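Local coordinates for putative NADH-flavin reductase (Lactobacillus casei ATCC 334, PDB 3H2S), which binds NADPH in a Rossmann-type domain and is probably an NAD(P)H-dependent oxidoreductase, perhaps a flavin reductase, at residues R11-I16 with T189-A193; L6-G10 with K36-L41. All blocks are in the same frame, centred on the assembly; numbering follows the deposited sequence.

Interaction 1. Residues R11-I16 with T189-A193; sequences RAGSAI and TGNMA. With NDP (NADPH dihydro-nicotinamide-adenine-dinucleotide phosphate), chain C.
Thr189 holds CG2 beside its own backbone N and anti to its carbonyl carbon, with OG1 at chi1 51°, and this turn of the side chain sets CG2 against Arg11 O and CB. Helix 11-22 follows the first strand of the Rossmann fold, and its N-terminus receives the pyrophosphate of NADPH. Arg11 N bonds to O2A of the cofactor, and Ala12 N bonds to O1N at 2.8 Å. The Arg11 chain bends at chi3 (61°), which brings NH1 to O2N at 2.9 Å, in the guanidinium plane. Thr189 CG2 lies over one guanidinium face, offset toward the rim. NH2 bonds to Phe162 O, so two bonds, one from each terminal nitrogen, fix the group. With an alanine here instead of Arg11, O2N and the Phe162 carbonyl would probably each lose a donor, and the Thr189 methyl the group it packs on. Further along, small residues let the helices come close, with segment axes 8.3 Å apart at a crossing angle of -55°. Ala15 CB sits 3.5 Å from Thr189 O, and Ala193 CB packs against Ala15 O. Between the helices, one water donates to Ala12 O at 3.2 Å and to Thr189 O at 2.7 Å.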
ATOM      1  N   ARG A  11     -15.988 -15.337  -9.552  1.00  8.69           N
ATOM      2  CA  ARG A  11     -17.302 -15.036 -10.124  1.00  8.71           C
ATOM      3  C   ARG A  11     -17.217 -13.818 -11.048  1.00  8.64           C
ATOM      4  O   ARG A  11     -17.582 -13.911 -12.217  1.00  7.90           O
ATOM      5  CB  ARG A  11     -18.331 -14.801  -9.016  1.00  5.50           C
ATOM      6  CG  ARG A  11     -18.455 -16.008  -8.033  1.00 10.31           C
ATOM      7  CD  ARG A  11     -19.201 -15.640  -6.759  1.00 13.11           C
ATOM      8  NE  ARG A  11     -20.557 -15.209  -7.041  1.00 18.21           N
ATOM      9  CZ  ARG A  11     -20.988 -13.952  -6.938  1.00 13.95           C
ATOM     10  NH1 ARG A  11     -20.170 -12.991  -6.532  1.00 13.72           N
ATOM     11  NH2 ARG A  11     -22.250 -13.670  -7.216  1.00 16.17           N
ATOM     12  N   ALA A  12     -16.721 -12.697 -10.524  1.00  7.86           N
ATOM     13  CA  ALA A  12     -16.500 -11.487 -11.339  1.00  6.38           C
ATOM     14  C   ALA A  12     -15.449 -11.739 -12.418  1.00  7.82           C
ATOM     15  O   ALA A  12     -15.658 -11.429 -13.594  1.00  5.71           O
ATOM     16  CB  ALA A  12     -16.094 -10.309 -10.466  1.00  4.34           C
ATOM     17  N   GLY A  13     -14.351 -12.377 -12.018  1.00  7.38           N
ATOM     18  CA  GLY A  13     -13.229 -12.625 -12.926  1.00  8.20           C
ATOM     19  C   GLY A  13     -13.557 -13.433 -14.164  1.00  8.41           C
ATOM     20  O   GLY A  13     -13.153 -13.079 -15.275  1.00  8.56           O
ATOM     21  N   SER A  14     -14.313 -14.512 -13.990  1.00  7.97           N
ATOM     22  CA  SER A  14     -14.624 -15.378 -15.108  1.00  9.53           C
ATOM     23  C   SER A  14     -15.565 -14.672 -16.089  1.00  8.76           C
ATOM     24  O   SER A  14     -15.452 -14.848 -17.305  1.00  6.99           O
ATOM     25  CB  SER A  14     -15.233 -16.690 -14.624  1.00 10.82           C
ATOM     26  OG  SER A  14     -16.450 -16.458 -13.953  1.00 16.10           O
ATOM     27  N   ALA A  15     -16.418 -13.800 -15.557  1.00  8.67           N
ATOM     28  CA  ALA A  15     -17.329 -13.008 -16.379  1.00  6.56           C
ATOM     29  C   ALA A  15     -16.535 -11.976 -17.183  1.00  8.30           C
ATOM     30  O   ALA A  15     -16.831 -11.724 -18.358  1.00  7.53           O
ATOM     31  CB  ALA A  15     -18.349 -12.321 -15.505  1.00  7.70           C
ATOM     32  N   ILE A  16     -15.536 -11.378 -16.533  1.00  8.63           N
ATOM     33  CA  ILE A  16     -14.633 -10.422 -17.186  1.00  9.71           C
ATOM     34  C   ILE A  16     -13.831 -11.081 -18.310  1.00  8.76           C
ATOM     35  O   ILE A  16     -13.689 -10.518 -19.402  1.00  7.43           O
ATOM     36  CB  ILE A  16     -13.664  -9.788 -16.172  1.00  7.88           C
ATOM     37  CG1 ILE A  16     -14.454  -8.917 -15.169  1.00 11.97           C
ATOM     38  CG2 ILE A  16     -12.594  -8.979 -16.896  1.00  9.38           C
ATOM     39  CD1 ILE A  16     -13.766  -8.757 -13.799  1.00 10.70           C
ATOM     40  N   THR A 189     -22.697 -10.236 -12.192  1.00  7.37           N
ATOM     41  CA  THR A 189     -21.334 -10.420 -12.669  1.00  9.30           C
ATOM     42  C   THR A 189     -21.210 -10.065 -14.156  1.00  6.89           C
ATOM     43  O   THR A 189     -20.210  -9.493 -14.577  1.00  8.07           O
ATOM     44  CB  THR A 189     -20.832 -11.863 -12.413  1.00  9.59           C
ATOM     45  OG1 THR A 189     -21.782 -12.792 -12.925  1.00  9.02           O
ATOM     46  CG2 THR A 189     -20.673 -12.116 -10.924  1.00 11.67           C
ATOM     47  N   GLY A 190     -22.234 -10.385 -14.947  1.00  7.25           N
ATOM     48  CA  GLY A 190     -22.218 -10.051 -16.372  1.00  7.16           C
ATOM     49  C   GLY A 190     -22.197  -8.552 -16.627  1.00  8.57           C
ATOM     50  O   GLY A 190     -21.415  -8.061 -17.444  1.00  8.45           O
ATOM     51  N   ASN A 191     -23.010  -7.815 -15.881  1.00  7.49           N
ATOM     52  CA  ASN A 191     -23.101  -6.360 -16.051  1.00  7.63           C
ATOM     53  C   ASN A 191     -21.898  -5.590 -15.507  1.00  9.28           C
ATOM     54  O   ASN A 191     -21.398  -4.656 -16.158  1.00  8.62           O
ATOM     55  CB  ASN A 191     -24.402  -5.832 -15.433  1.00  6.59           C
ATOM     56  CG  ASN A 191     -25.564  -5.943 -16.381  1.00 12.18           C
ATOM     57  OD1 ASN A 191     -25.374  -5.896 -17.597  1.00 13.99           O
ATOM     58  ND2 ASN A 191     -26.752  -6.234 -15.847  1.00 15.51           N
HETATM   59  N   MSE A 192     -21.331  -6.095 -14.414  1.00  6.94           N
HETATM   60  CA  MSE A 192     -20.039  -5.610 -13.949  1.00  6.41           C
HETATM   61  C   MSE A 192     -18.982  -5.804 -15.035  1.00  5.12           C
HETATM   62  O   MSE A 192     -18.169  -4.908 -15.274  1.00  6.68           O
HETATM   63  CB  MSE A 192     -19.619  -6.319 -12.646  1.00  5.88           C
HETATM   64  CG  MSE A 192     -18.213  -5.960 -12.188  1.00  9.74           C
HETATM   65 SE   MSE A 192     -18.015  -4.050 -11.733  1.00 19.30          SE
HETATM   66  CE  MSE A 192     -19.000  -4.051 -10.048  1.00  9.51           C
ATOM     67  N   ALA A 193     -19.003  -6.958 -15.698  1.00  7.48           N
ATOM     68  CA  ALA A 193     -18.064  -7.204 -16.791  1.00  8.24           C
ATOM     69  C   ALA A 193     -18.235  -6.173 -17.922  1.00  6.81           C
ATOM     70  O   ALA A 193     -17.244  -5.681 -18.461  1.00  7.97           O
ATOM     71  CB  ALA A 193     -18.207  -8.636 -17.341  1.00  9.70           C
TER
HETATM   72  PA  NDP C 301     -14.607 -14.784  -5.835  1.00 15.04           P
HETATM   73  O1A NDP C 301     -14.792 -15.208  -4.350  1.00 12.73           O
HETATM   74  O2A NDP C 301     -15.442 -15.455  -6.871  1.00  9.47           O
HETATM   75  O5B NDP C 301     -12.982 -15.256  -5.924  1.00 29.10           O
HETATM   76  C5B NDP C 301     -12.204 -14.146  -6.441  1.00 25.25           C
HETATM   77  C4B NDP C 301     -10.794 -14.657  -6.933  1.00 12.08           C
HETATM   78  O4B NDP C 301      -9.889 -14.552  -5.852  1.00 10.89           O
HETATM   79  C3B NDP C 301     -10.794 -16.174  -7.319  1.00 14.19           C
HETATM   80  O3B NDP C 301     -10.275 -16.240  -8.610  1.00 15.92           O
HETATM   81  C2B NDP C 301      -9.793 -16.791  -6.257  1.00 13.50           C
HETATM   82  O2B NDP C 301      -9.046 -17.884  -6.661  1.00 15.08           O
HETATM   83  C1B NDP C 301      -8.906 -15.532  -6.008  1.00 11.85           C
HETATM   84  N9A NDP C 301      -8.202 -15.639  -4.720  1.00 13.22           N
HETATM   85  C8A NDP C 301      -8.846 -15.626  -3.455  1.00 16.22           C
HETATM   86  N7A NDP C 301      -7.989 -15.706  -2.434  1.00 16.77           N
HETATM   87  C5A NDP C 301      -6.721 -15.741  -3.051  1.00 17.08           C
HETATM   88  C6A NDP C 301      -5.441 -15.796  -2.473  1.00 14.64           C
HETATM   89  N6A NDP C 301      -5.338 -15.873  -1.116  1.00 19.27           N
HETATM   90  N1A NDP C 301      -4.365 -16.085  -3.291  1.00 15.62           N
HETATM   91  C2A NDP C 301      -4.574 -15.976  -4.637  1.00 10.46           C
HETATM   92  N3A NDP C 301      -5.736 -15.722  -5.311  1.00 17.66           N
HETATM   93  C4A NDP C 301      -6.825 -15.691  -4.469  1.00 16.10           C
HETATM   94  O3  NDP C 301     -15.047 -13.276  -5.694  1.00 13.94           O
HETATM   95  PN  NDP C 301     -16.108 -12.234  -6.347  1.00 12.69           P
HETATM   96  O1N NDP C 301     -16.020 -12.354  -7.880  1.00  9.79           O
HETATM   97  O2N NDP C 301     -17.425 -12.683  -5.790  1.00 13.11           O
HETATM   98  O5D NDP C 301     -15.726 -10.691  -5.975  1.00 14.73           O
HETATM   99  C5D NDP C 301     -14.894  -9.888  -6.817  1.00 12.53           C
HETATM  100  C4D NDP C 301     -14.799  -8.495  -6.168  1.00  9.36           C
HETATM  101  O4D NDP C 301     -16.136  -8.103  -5.909  1.00 12.34           O
HETATM  102  C3D NDP C 301     -14.006  -8.370  -4.833  1.00 11.45           C
HETATM  103  O3D NDP C 301     -13.375  -7.144  -4.769  1.00 11.90           O
HETATM  104  C2D NDP C 301     -15.170  -8.526  -3.788  1.00 15.02           C
HETATM  105  O2D NDP C 301     -14.872  -7.861  -2.587  1.00 14.55           O
HETATM  106  C1D NDP C 301     -16.266  -7.711  -4.563  1.00  9.92           C
HETATM  107  N1N NDP C 301     -17.589  -7.906  -3.973  1.00 14.14           N
HETATM  108  C2N NDP C 301     -18.188  -6.738  -3.339  1.00 13.62           C
HETATM  109  C3N NDP C 301     -19.452  -7.028  -2.529  1.00 15.60           C
HETATM  110  C7N NDP C 301     -20.264  -5.755  -2.364  1.00 22.49           C
HETATM  111  O7N NDP C 301     -19.695  -4.699  -2.129  1.00 27.19           O
HETATM  112  N7N NDP C 301     -21.647  -5.848  -2.319  1.00 28.15           N
HETATM  113  C4N NDP C 301     -20.286  -8.245  -2.873  1.00 14.22           C
HETATM  114  C5N NDP C 301     -19.484  -9.464  -3.254  1.00 14.98           C
HETATM  115  C6N NDP C 301     -18.128  -9.255  -3.891  1.00 14.77           C
HETATM  116  P2B NDP C 301      -9.713 -19.370  -6.701  1.00 18.35           P
HETATM  117  O1X NDP C 301     -10.747 -19.429  -7.883  1.00 18.31           O
HETATM  118  O2X NDP C 301      -8.568 -20.347  -7.162  1.00 16.22           O
HETATM  119  O3X NDP C 301     -10.349 -19.744  -5.406  1.00 21.30           O
HETATM  120  O   HOH W   1     -17.827  -9.150 -13.323  1.00 10.59           O

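Interaction 2. Residues L6-G10 with K36-L41; sequences LGATG and KAADRL. With NDP (NADPH dihydro-nicotinamide-adenine-dinucleotide phosphate), chain C.
Thr9 faces helix 34-40 with its methyl and NADPH with its hydroxyl. It belongs to the glycine-rich loop of the Rossmann fold, between strand 2-6 and helix 11-22. A type I turn from Gly7 to Gly10 shapes this loop. At chi1 56° OG1 stands between the backbone N and the carbonyl carbon, and CG2 is left to rest on the backbone of Ala37, 3.9 Å from its CA. OG1 accepts a bond from O3B of the cofactor ribose and donates one to O1X of the 2'-phosphate. The second bond is very short, and its exact length is doubtful. The hydroxyl lies between the ribose and the 2'-phosphate.

Lys36 comes alongside Thr9. Its CD lies 4.0 Å from Thr9 CB, and bends at chi3 and chi4 carry NZ to the same phosphate. The bond from NZ to O2X is weak, at 2.8 Å. NZ also forms a salt bridge with Asp33, so the ammonium group is shared between a carboxylate and the phosphate. This positive group is consistent with a preference for NADPH.

Arg40 runs extended from CG to NE. Lys36 CG lies over one face of its guanidinium, 3.4 Å above the plane and offset toward the rim. The edge points to the loop, where NH1 bonds to Thr9 O at an N-H...O angle of 159°. The oxygen is in the guanidinium plane, while NH1 is tilted 32° from the carbonyl plane. The bond fastens the Arg40 side chain to the main chain of the loop at Thr9.

Leu41 closes the inner end of the contact, together with Ala29 and Val17. Its two methyls divide their work. CD1 meets Ala8 CB at 4.1 Å, and CD2 touches Ala8 O at 3.4 Å.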
ATOM      1  N   LEU A   6      -6.659 -10.640 -12.763  1.00  6.29           N
ATOM      2  CA  LEU A   6      -6.348 -11.243 -11.472  1.00  7.77           C
ATOM      3  C   LEU A   6      -7.644 -11.738 -10.834  1.00  9.05           C
ATOM      4  O   LEU A   6      -8.671 -11.074 -10.923  1.00 11.86           O
ATOM      5  CB  LEU A   6      -5.683 -10.224 -10.552  1.00  8.78           C
ATOM      6  CG  LEU A   6      -4.177  -9.918 -10.642  1.00 19.15           C
ATOM      7  CD1 LEU A   6      -3.590  -9.985 -12.032  1.00 20.09           C
ATOM      8  CD2 LEU A   6      -3.870  -8.574  -9.961  1.00 15.65           C
ATOM      9  N   GLY A   7      -7.624 -12.944 -10.276  1.00  8.29           N
ATOM     10  CA  GLY A   7      -8.862 -13.559  -9.814  1.00  8.77           C
ATOM     11  C   GLY A   7      -9.758 -13.934 -10.995  1.00 10.49           C
ATOM     12  O   GLY A   7     -10.980 -13.935 -10.877  1.00  8.53           O
ATOM     13  N   ALA A   8      -9.129 -14.381 -12.079  1.00  8.13           N
ATOM     14  CA  ALA A   8      -9.823 -14.772 -13.314  1.00 11.03           C
ATOM     15  C   ALA A   8     -10.773 -15.969 -13.153  1.00 11.73           C
ATOM     16  O   ALA A   8     -11.751 -16.083 -13.880  1.00 10.77           O
ATOM     17  CB  ALA A   8      -8.800 -15.050 -14.431  1.00 10.84           C
ATOM     18  N   THR A   9     -10.512 -16.824 -12.164  1.00 11.16           N
ATOM     19  CA  THR A   9     -11.364 -17.997 -11.908  1.00 10.56           C
ATOM     20  C   THR A   9     -12.560 -17.699 -11.004  1.00 10.89           C
ATOM     21  O   THR A   9     -13.463 -18.542 -10.858  1.00  9.30           O
ATOM     22  CB  THR A   9     -10.554 -19.163 -11.300  1.00  8.72           C
ATOM     23  OG1 THR A   9      -9.894 -18.721 -10.106  1.00 12.51           O
ATOM     24  CG2 THR A   9      -9.525 -19.659 -12.314  1.00 11.92           C
ATOM     25  N   GLY A  10     -12.605 -16.476 -10.472  1.00  7.54           N
ATOM     26  CA  GLY A  10     -13.684 -16.069  -9.569  1.00  8.04           C
ATOM     27  C   GLY A  10     -14.987 -15.778 -10.300  1.00  7.98           C
ATOM     28  O   GLY A  10     -15.069 -15.884 -11.527  1.00  9.16           O
ATOM     29  N   LYS A  36      -9.480 -25.383 -12.230  1.00 28.74           N
ATOM     30  CA  LYS A  36     -10.541 -24.376 -12.203  1.00 27.65           C
ATOM     31  C   LYS A  36     -10.468 -23.529 -13.468  1.00 24.06           C
ATOM     32  O   LYS A  36     -11.496 -23.178 -14.050  1.00 23.71           O
ATOM     33  CB  LYS A  36     -10.418 -23.493 -10.962  1.00 28.75           C
ATOM     34  CG  LYS A  36     -11.753 -23.128 -10.309  1.00 33.49           C
ATOM     35  CD  LYS A  36     -11.550 -22.307  -9.034  1.00 33.67           C
ATOM     36  CE  LYS A  36     -11.292 -23.193  -7.822  1.00 44.55           C
ATOM     37  NZ  LYS A  36     -10.206 -22.650  -6.935  1.00 43.92           N
ATOM     38  N   ALA A  37      -9.246 -23.228 -13.903  1.00 22.91           N
ATOM     39  CA  ALA A  37      -9.033 -22.375 -15.074  1.00 22.33           C
ATOM     40  C   ALA A  37      -9.472 -23.077 -16.352  1.00 23.78           C
ATOM     41  O   ALA A  37     -10.226 -22.520 -17.154  1.00 23.90           O
ATOM     42  CB  ALA A  37      -7.576 -21.966 -15.164  1.00 23.11           C
ATOM     43  N   ALA A  38      -9.138 -24.359 -16.448  1.00 24.82           N
ATOM     44  CA  ALA A  38      -9.567 -25.163 -17.584  1.00 28.22           C
ATOM     45  C   ALA A  38     -11.088 -25.296 -17.650  1.00 30.07           C
ATOM     46  O   ALA A  38     -11.684 -25.145 -18.719  1.00 31.21           O
ATOM     47  CB  ALA A  38      -8.906 -26.527 -17.552  1.00 27.84           C
ATOM     48  N   ASP A  39     -11.722 -25.503 -16.498  1.00 32.88           N
ATOM     49  CA  ASP A  39     -13.171 -25.704 -16.451  1.00 32.71           C
ATOM     50  C   ASP A  39     -13.980 -24.413 -16.604  1.00 34.24           C
ATOM     51  O   ASP A  39     -15.065 -24.429 -17.190  1.00 36.25           O
ATOM     52  CB  ASP A  39     -13.571 -26.445 -15.176  1.00 32.64           C
ATOM     53  N   ARG A  40     -13.518 -23.301 -16.054  1.00 31.46           N
ATOM     54  CA  ARG A  40     -14.320 -22.074 -16.009  1.00 30.76           C
ATOM     55  C   ARG A  40     -14.019 -21.114 -17.156  1.00 30.61           C
ATOM     56  O   ARG A  40     -14.795 -20.192 -17.426  1.00 30.88           O
ATOM     57  CB  ARG A  40     -14.161 -21.360 -14.665  1.00 28.70           C
ATOM     58  CG  ARG A  40     -14.746 -22.140 -13.508  1.00 30.79           C
ATOM     59  CD  ARG A  40     -14.507 -21.473 -12.166  1.00 33.01           C
ATOM     60  NE  ARG A  40     -15.115 -22.262 -11.092  1.00 41.82           N
ATOM     61  CZ  ARG A  40     -15.060 -21.953  -9.797  1.00 47.76           C
ATOM     62  NH1 ARG A  40     -14.471 -20.833  -9.393  1.00 45.16           N
ATOM     63  NH2 ARG A  40     -15.613 -22.763  -8.902  1.00 47.27           N
ATOM     64  N   LEU A  41     -12.796 -21.241 -17.710  1.00 28.60           N
ATOM     65  CA  LEU A  41     -12.323 -20.244 -18.658  1.00 29.63           C
ATOM     66  C   LEU A  41     -12.207 -20.869 -20.039  1.00 33.31           C
ATOM     67  O   LEU A  41     -12.503 -20.229 -21.050  1.00 35.17           O
ATOM     68  CB  LEU A  41     -10.971 -19.677 -18.217  1.00 27.53           C
ATOM     69  CG  LEU A  41     -10.917 -19.068 -16.814  1.00 18.24           C
ATOM     70  CD1 LEU A  41      -9.513 -18.526 -16.519  1.00 16.15           C
ATOM     71  CD2 LEU A  41     -11.981 -17.982 -16.664  1.00 14.91           C
TER
HETATM   72  PA  NDP C 301     -14.607 -14.784  -5.835  1.00 15.04           P
HETATM   73  O1A NDP C 301     -14.792 -15.208  -4.350  1.00 12.73           O
HETATM   74  O2A NDP C 301     -15.442 -15.455  -6.871  1.00  9.47           O
HETATM   75  O5B NDP C 301     -12.982 -15.256  -5.924  1.00 29.10           O
HETATM   76  C5B NDP C 301     -12.204 -14.146  -6.441  1.00 25.25           C
HETATM   77  C4B NDP C 301     -10.794 -14.657  -6.933  1.00 12.08           C
HETATM   78  O4B NDP C 301      -9.889 -14.552  -5.852  1.00 10.89           O
HETATM   79  C3B NDP C 301     -10.794 -16.174  -7.319  1.00 14.19           C
HETATM   80  O3B NDP C 301     -10.275 -16.240  -8.610  1.00 15.92           O
HETATM   81  C2B NDP C 301      -9.793 -16.791  -6.257  1.00 13.50           C
HETATM   82  O2B NDP C 301      -9.046 -17.884  -6.661  1.00 15.08           O
HETATM   83  C1B NDP C 301      -8.906 -15.532  -6.008  1.00 11.85           C
HETATM   84  N9A NDP C 301      -8.202 -15.639  -4.720  1.00 13.22           N
HETATM   85  C8A NDP C 301      -8.846 -15.626  -3.455  1.00 16.22           C
HETATM   86  N7A NDP C 301      -7.989 -15.706  -2.434  1.00 16.77           N
HETATM   87  C5A NDP C 301      -6.721 -15.741  -3.051  1.00 17.08           C
HETATM   88  C6A NDP C 301      -5.441 -15.796  -2.473  1.00 14.64           C
HETATM   89  N6A NDP C 301      -5.338 -15.873  -1.116  1.00 19.27           N
HETATM   90  N1A NDP C 301      -4.365 -16.085  -3.291  1.00 15.62           N
HETATM   91  C2A NDP C 301      -4.574 -15.976  -4.637  1.00 10.46           C
HETATM   92  N3A NDP C 301      -5.736 -15.722  -5.311  1.00 17.66           N
HETATM   93  C4A NDP C 301      -6.825 -15.691  -4.469  1.00 16.10           C
HETATM   94  O3  NDP C 301     -15.047 -13.276  -5.694  1.00 13.94           O
HETATM   95  PN  NDP C 301     -16.108 -12.234  -6.347  1.00 12.69           P
HETATM   96  O1N NDP C 301     -16.020 -12.354  -7.880  1.00  9.79           O
HETATM   97  O2N NDP C 301     -17.425 -12.683  -5.790  1.00 13.11           O
HETATM   98  O5D NDP C 301     -15.726 -10.691  -5.975  1.00 14.73           O
HETATM   99  C5D NDP C 301     -14.894  -9.888  -6.817  1.00 12.53           C
HETATM  100  C4D NDP C 301     -14.799  -8.495  -6.168  1.00  9.36           C
HETATM  101  O4D NDP C 301     -16.136  -8.103  -5.909  1.00 12.34           O
HETATM  102  C3D NDP C 301     -14.006  -8.370  -4.833  1.00 11.45           C
HETATM  103  O3D NDP C 301     -13.375  -7.144  -4.769  1.00 11.90           O
HETATM  104  C2D NDP C 301     -15.170  -8.526  -3.788  1.00 15.02           C
HETATM  105  O2D NDP C 301     -14.872  -7.861  -2.587  1.00 14.55           O
HETATM  106  C1D NDP C 301     -16.266  -7.711  -4.563  1.00  9.92           C
HETATM  107  N1N NDP C 301     -17.589  -7.906  -3.973  1.00 14.14           N
HETATM  108  C2N NDP C 301     -18.188  -6.738  -3.339  1.00 13.62           C
HETATM  109  C3N NDP C 301     -19.452  -7.028  -2.529  1.00 15.60           C
HETATM  110  C7N NDP C 301     -20.264  -5.755  -2.364  1.00 22.49           C
HETATM  111  O7N NDP C 301     -19.695  -4.699  -2.129  1.00 27.19           O
HETATM  112  N7N NDP C 301     -21.647  -5.848  -2.319  1.00 28.15           N
HETATM  113  C4N NDP C 301     -20.286  -8.245  -2.873  1.00 14.22           C
HETATM  114  C5N NDP C 301     -19.484  -9.464  -3.254  1.00 14.98           C
HETATM  115  C6N NDP C 301     -18.128  -9.255  -3.891  1.00 14.77           C
HETATM  116  P2B NDP C 301      -9.713 -19.370  -6.701  1.00 18.35           P
HETATM  117  O1X NDP C 301     -10.747 -19.429  -7.883  1.00 18.31           O
HETATM  118  O2X NDP C 301      -8.568 -20.347  -7.162  1.00 16.22           O
HETATM  119  O3X NDP C 301     -10.349 -19.744  -5.406  1.00 21.30           O

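The two contacts sit on successive parts of one cofactor site, with centres 11 Å apart. Interaction 1 joins helix 11-22 to the late helix 189-201 beside the pyrophosphate. Interaction 2 joins the loop just before helix 11-22 to helix 34-40 at the 2'-phosphate. Interaction 1 lies nearer the chain centre yet is only partly buried; its helices meet through small apolar groups and a bridging water. Interaction 2 is buried, with Arg40 its one exposed residue, and has a direct side-chain-to-backbone bond. Main-chain N-H groups and an arginine bind the pyrophosphate in interaction 1; a hydroxyl and a weakly bonded lysine meet the 2'-phosphate in interaction 2. The contacts touch where Ser14 CB packs on Ala8 O.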